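Local coordinates for protein serine acetyltransferase 1, putative (Entamoeba histolytica, PDB 7BW9) that probably transfers an acetyl group to serine in cysteine biosynthesis, and binds cysteine, at residues T26-E31 with T51-R56. Sequence-based numbering, arbitrary orientation.
Sequences TKQFPE and TRRDKR
Q28 lays its side chain across the aliphatic part of R53, with Q28 CB 3.7 Å from R53 CD. With CG anti to the backbone N (chi1 173°) and a bend at chi2, its amide comes up against the backbone of T51-R53, and glutamine suits the place because this one group can both accept and donate. Q28 OE1 takes the amide N of R53 at 2.9 Å, a fairly straight bond, while Q28 NE2 gives a longer one, 3.3 Å, to T51 O from above the carbonyl plane. R56 NH2 reaches T51 O from the opposite face at 2.6 Å. Arginine's length and several N-H groups let R56 NE also bond T51 OG1 (2.9 Å), which is hydrogen-bonded to P47 O as well. A type I turn from R52 to K55 is closed by K55 N to R52 O; within it, R52 NH2 forms a salt bridge with D54 OD2 (2.7 Å). The contact joins the loop between helices 2-17 and 36-45 to that between 47-50 and 58-79; the F29 ring packs edge-to-face on Y79 of the second subunit, K27 NZ hydrogen-bonds to Y79 O of that subunit, and T51 leans on R64 of helix 58-79.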
ATOM      1  N   THR A  26     -29.590  -2.288  11.739  1.00 39.73           N
ATOM      2  CA  THR A  26     -29.890  -2.056  13.139  1.00 42.99           C
ATOM      3  C   THR A  26     -28.780  -2.535  14.049  1.00 44.08           C
ATOM      4  O   THR A  26     -28.953  -2.536  15.268  1.00 49.63           O
ATOM      5  CB  THR A  26     -31.192  -2.759  13.511  1.00 45.21           C
ATOM      6  OG1 THR A  26     -31.020  -4.174  13.355  1.00 43.42           O
ATOM      7  CG2 THR A  26     -32.327  -2.291  12.606  1.00 40.16           C
ATOM      8  N   LYS A  27     -27.650  -2.940  13.489  1.00 34.87           N
ATOM      9  CA  LYS A  27     -26.607  -3.600  14.252  1.00 38.77           C
ATOM     10  C   LYS A  27     -25.546  -2.602  14.699  1.00 39.60           C
ATOM     11  O   LYS A  27     -25.473  -1.464  14.226  1.00 42.58           O
ATOM     12  CB  LYS A  27     -25.989  -4.723  13.418  1.00 48.09           C
ATOM     13  CG  LYS A  27     -26.985  -5.340  12.444  1.00 52.48           C
ATOM     14  CD  LYS A  27     -26.652  -6.782  12.137  1.00 49.22           C
ATOM     15  CE  LYS A  27     -25.956  -6.913  10.802  1.00 41.45           C
ATOM     16  NZ  LYS A  27     -26.002  -8.320  10.333  1.00 48.64           N
ATOM     17  N   GLN A  28     -24.715  -3.048  15.632  1.00 36.52           N
ATOM     18  CA  GLN A  28     -23.666  -2.227  16.230  1.00 44.22           C
ATOM     19  C   GLN A  28     -22.321  -2.847  15.851  1.00 36.50           C
ATOM     20  O   GLN A  28     -21.909  -3.851  16.439  1.00 36.83           O
ATOM     21  CB  GLN A  28     -23.852  -2.142  17.748  1.00 43.25           C
ATOM     22  CG  GLN A  28     -22.729  -1.446  18.498  1.00 39.52           C
ATOM     23  CD  GLN A  28     -22.731   0.051  18.275  1.00 43.78           C
ATOM     24  OE1 GLN A  28     -23.420   0.796  18.972  1.00 43.89           O
ATOM     25  NE2 GLN A  28     -21.960   0.500  17.289  1.00 50.27           N
ATOM     26  N   PHE A  29     -21.622  -2.241  14.827  1.00 35.04           N
ATOM     27  CA  PHE A  29     -20.338  -2.803  14.422  1.00 32.53           C
ATOM     28  C   PHE A  29     -19.209  -2.202  15.243  1.00 24.77           C
ATOM     29  O   PHE A  29     -19.326  -1.082  15.739  1.00 29.72           O
ATOM     30  CB  PHE A  29     -20.070  -2.534  12.939  1.00 30.42           C
ATOM     31  CG  PHE A  29     -21.127  -3.065  12.026  1.00 28.30           C
ATOM     32  CD1 PHE A  29     -22.254  -2.308  11.729  1.00 23.73           C
ATOM     33  CD2 PHE A  29     -20.986  -4.319  11.440  1.00 36.74           C
ATOM     34  CE1 PHE A  29     -23.234  -2.803  10.873  1.00 33.52           C
ATOM     35  CE2 PHE A  29     -21.954  -4.819  10.587  1.00 31.50           C
ATOM     36  CZ  PHE A  29     -23.084  -4.059  10.303  1.00 35.71           C
ATOM     37  N   PRO A  30     -18.102  -2.919  15.401  1.00 32.02           N
ATOM     38  CA  PRO A  30     -16.926  -2.313  16.033  1.00 30.53           C
ATOM     39  C   PRO A  30     -16.470  -1.079  15.268  1.00 35.50           C
ATOM     40  O   PRO A  30     -16.625  -0.978  14.046  1.00 32.09           O
ATOM     41  CB  PRO A  30     -15.872  -3.428  15.977  1.00 33.03           C
ATOM     42  CG  PRO A  30     -16.667  -4.694  15.840  1.00 35.52           C
ATOM     43  CD  PRO A  30     -17.874  -4.326  15.032  1.00 33.64           C
ATOM     44  N   GLU A  31     -15.912  -0.132  16.015  1.00 32.32           N
ATOM     45  CA  GLU A  31     -15.411   1.103  15.435  1.00 38.08           C
ATOM     46  C   GLU A  31     -14.250   0.817  14.484  1.00 37.64           C
ATOM     47  O   GLU A  31     -13.438  -0.081  14.722  1.00 32.70           O
ATOM     48  CB  GLU A  31     -14.964   2.041  16.555  1.00 43.67           C
ATOM     49  CG  GLU A  31     -14.873   3.498  16.165  1.00 50.35           C
ATOM     50  CD  GLU A  31     -13.921   4.277  17.064  1.00 60.27           C
ATOM     51  OE1 GLU A  31     -13.070   3.643  17.737  1.00 60.33           O
ATOM     52  OE2 GLU A  31     -14.027   5.522  17.091  1.00 52.22           O
ATOM     53  N   THR A  51     -21.112   4.146  13.428  1.00 24.65           N
ATOM     54  CA  THR A  51     -21.284   4.897  14.665  1.00 26.27           C
ATOM     55  C   THR A  51     -21.938   4.046  15.741  1.00 26.86           C
ATOM     56  O   THR A  51     -22.675   3.099  15.450  1.00 30.67           O
ATOM     57  CB  THR A  51     -22.150   6.146  14.469  1.00 21.06           C
ATOM     58  OG1 THR A  51     -23.468   5.748  14.084  1.00 19.44           O
ATOM     59  CG2 THR A  51     -21.555   7.054  13.416  1.00 20.70           C
ATOM     60  N   ARG A  52     -21.678   4.439  16.991  1.00 26.59           N
ATOM     61  CA  ARG A  52     -22.417   3.922  18.138  1.00 35.40           C
ATOM     62  C   ARG A  52     -23.901   4.246  18.016  1.00 31.65           C
ATOM     63  O   ARG A  52     -24.282   5.358  17.645  1.00 33.13           O
ATOM     64  CB  ARG A  52     -21.865   4.533  19.422  1.00 42.29           C
ATOM     65  CG  ARG A  52     -20.714   3.773  20.036  1.00 48.12           C
ATOM     66  CD  ARG A  52     -20.141   4.577  21.183  1.00 61.41           C
ATOM     67  NE  ARG A  52     -21.188   5.007  22.112  1.00 69.20           N
ATOM     68  CZ  ARG A  52     -21.013   5.908  23.075  1.00 67.70           C
ATOM     69  NH1 ARG A  52     -19.828   6.482  23.241  1.00 57.17           N
ATOM     70  NH2 ARG A  52     -22.025   6.240  23.873  1.00 66.73           N
ATOM     71  N   ARG A  53     -24.746   3.271  18.349  1.00 34.68           N
ATOM     72  CA  ARG A  53     -26.182   3.430  18.128  1.00 39.92           C
ATOM     73  C   ARG A  53     -26.756   4.642  18.864  1.00 38.73           C
ATOM     74  O   ARG A  53     -27.742   5.230  18.408  1.00 38.38           O
ATOM     75  CB  ARG A  53     -26.911   2.153  18.534  1.00 41.41           C
ATOM     76  CG  ARG A  53     -26.452   0.938  17.754  1.00 46.89           C
ATOM     77  CD  ARG A  53     -27.021  -0.349  18.322  1.00 52.03           C
ATOM     78  NE  ARG A  53     -28.480  -0.359  18.299  1.00 61.52           N
ATOM     79  CZ  ARG A  53     -29.215  -1.464  18.222  1.00 67.52           C
ATOM     80  NH1 ARG A  53     -28.616  -2.654  18.146  1.00 51.02           N
ATOM     81  NH2 ARG A  53     -30.546  -1.377  18.213  1.00 55.23           N
ATOM     82  N   ASP A  54     -26.148   5.055  19.976  1.00 37.54           N
ATOM     83  CA  ASP A  54     -26.604   6.240  20.694  1.00 49.88           C
ATOM     84  C   ASP A  54     -25.934   7.531  20.216  1.00 49.43           C
ATOM     85  O   ASP A  54     -25.894   8.510  20.969  1.00 47.68           O
ATOM     86  CB  ASP A  54     -26.383   6.064  22.198  1.00 50.02           C
ATOM     87  CG  ASP A  54     -24.938   5.793  22.543  1.00 57.33           C
ATOM     88  OD1 ASP A  54     -24.105   5.757  21.613  1.00 62.98           O
ATOM     89  OD2 ASP A  54     -24.632   5.608  23.739  1.00 53.48           O
ATOM     90  N   LYS A  55     -25.403   7.556  18.995  1.00 49.94           N
ATOM     91  CA  LYS A  55     -24.815   8.764  18.417  1.00 42.80           C
ATOM     92  C   LYS A  55     -25.337   8.984  17.004  1.00 38.16           C
ATOM     93  O   LYS A  55     -24.582   9.280  16.074  1.00 41.40           O
ATOM     94  CB  LYS A  55     -23.289   8.710  18.404  1.00 37.11           C
ATOM     95  CG  LYS A  55     -22.656   8.179  19.675  1.00 45.20           C
ATOM     96  CD  LYS A  55     -22.665   9.224  20.783  1.00 55.87           C
ATOM     97  CE  LYS A  55     -21.576  10.274  20.572  1.00 56.86           C
ATOM     98  NZ  LYS A  55     -21.432  11.164  21.768  1.00 54.32           N
ATOM     99  N   ARG A  56     -26.647   8.856  16.820  1.00 38.35           N
ATOM    100  CA  ARG A  56     -27.238   8.978  15.493  1.00 37.57           C
ATOM    101  C   ARG A  56     -28.393   9.970  15.482  1.00 43.36           C
ATOM    102  O   ARG A  56     -29.384   9.786  14.771  1.00 52.57           O
ATOM    103  CB  ARG A  56     -27.683   7.616  14.977  1.00 35.09           C
ATOM    104  CG  ARG A  56     -26.525   6.689  14.687  1.00 39.16           C
ATOM    105  CD  ARG A  56     -26.983   5.289  14.379  1.00 29.62           C
ATOM    106  NE  ARG A  56     -25.914   4.330  14.625  1.00 32.25           N
ATOM    107  CZ  ARG A  56     -26.049   3.024  14.463  1.00 34.84           C
ATOM    108  NH1 ARG A  56     -27.215   2.536  14.053  1.00 32.54           N
ATOM    109  NH2 ARG A  56     -25.024   2.215  14.710  1.00 31.15           N
TER
HETATM  110  O   HOH W   1     -22.271   0.403  13.502  1.00 32.53           O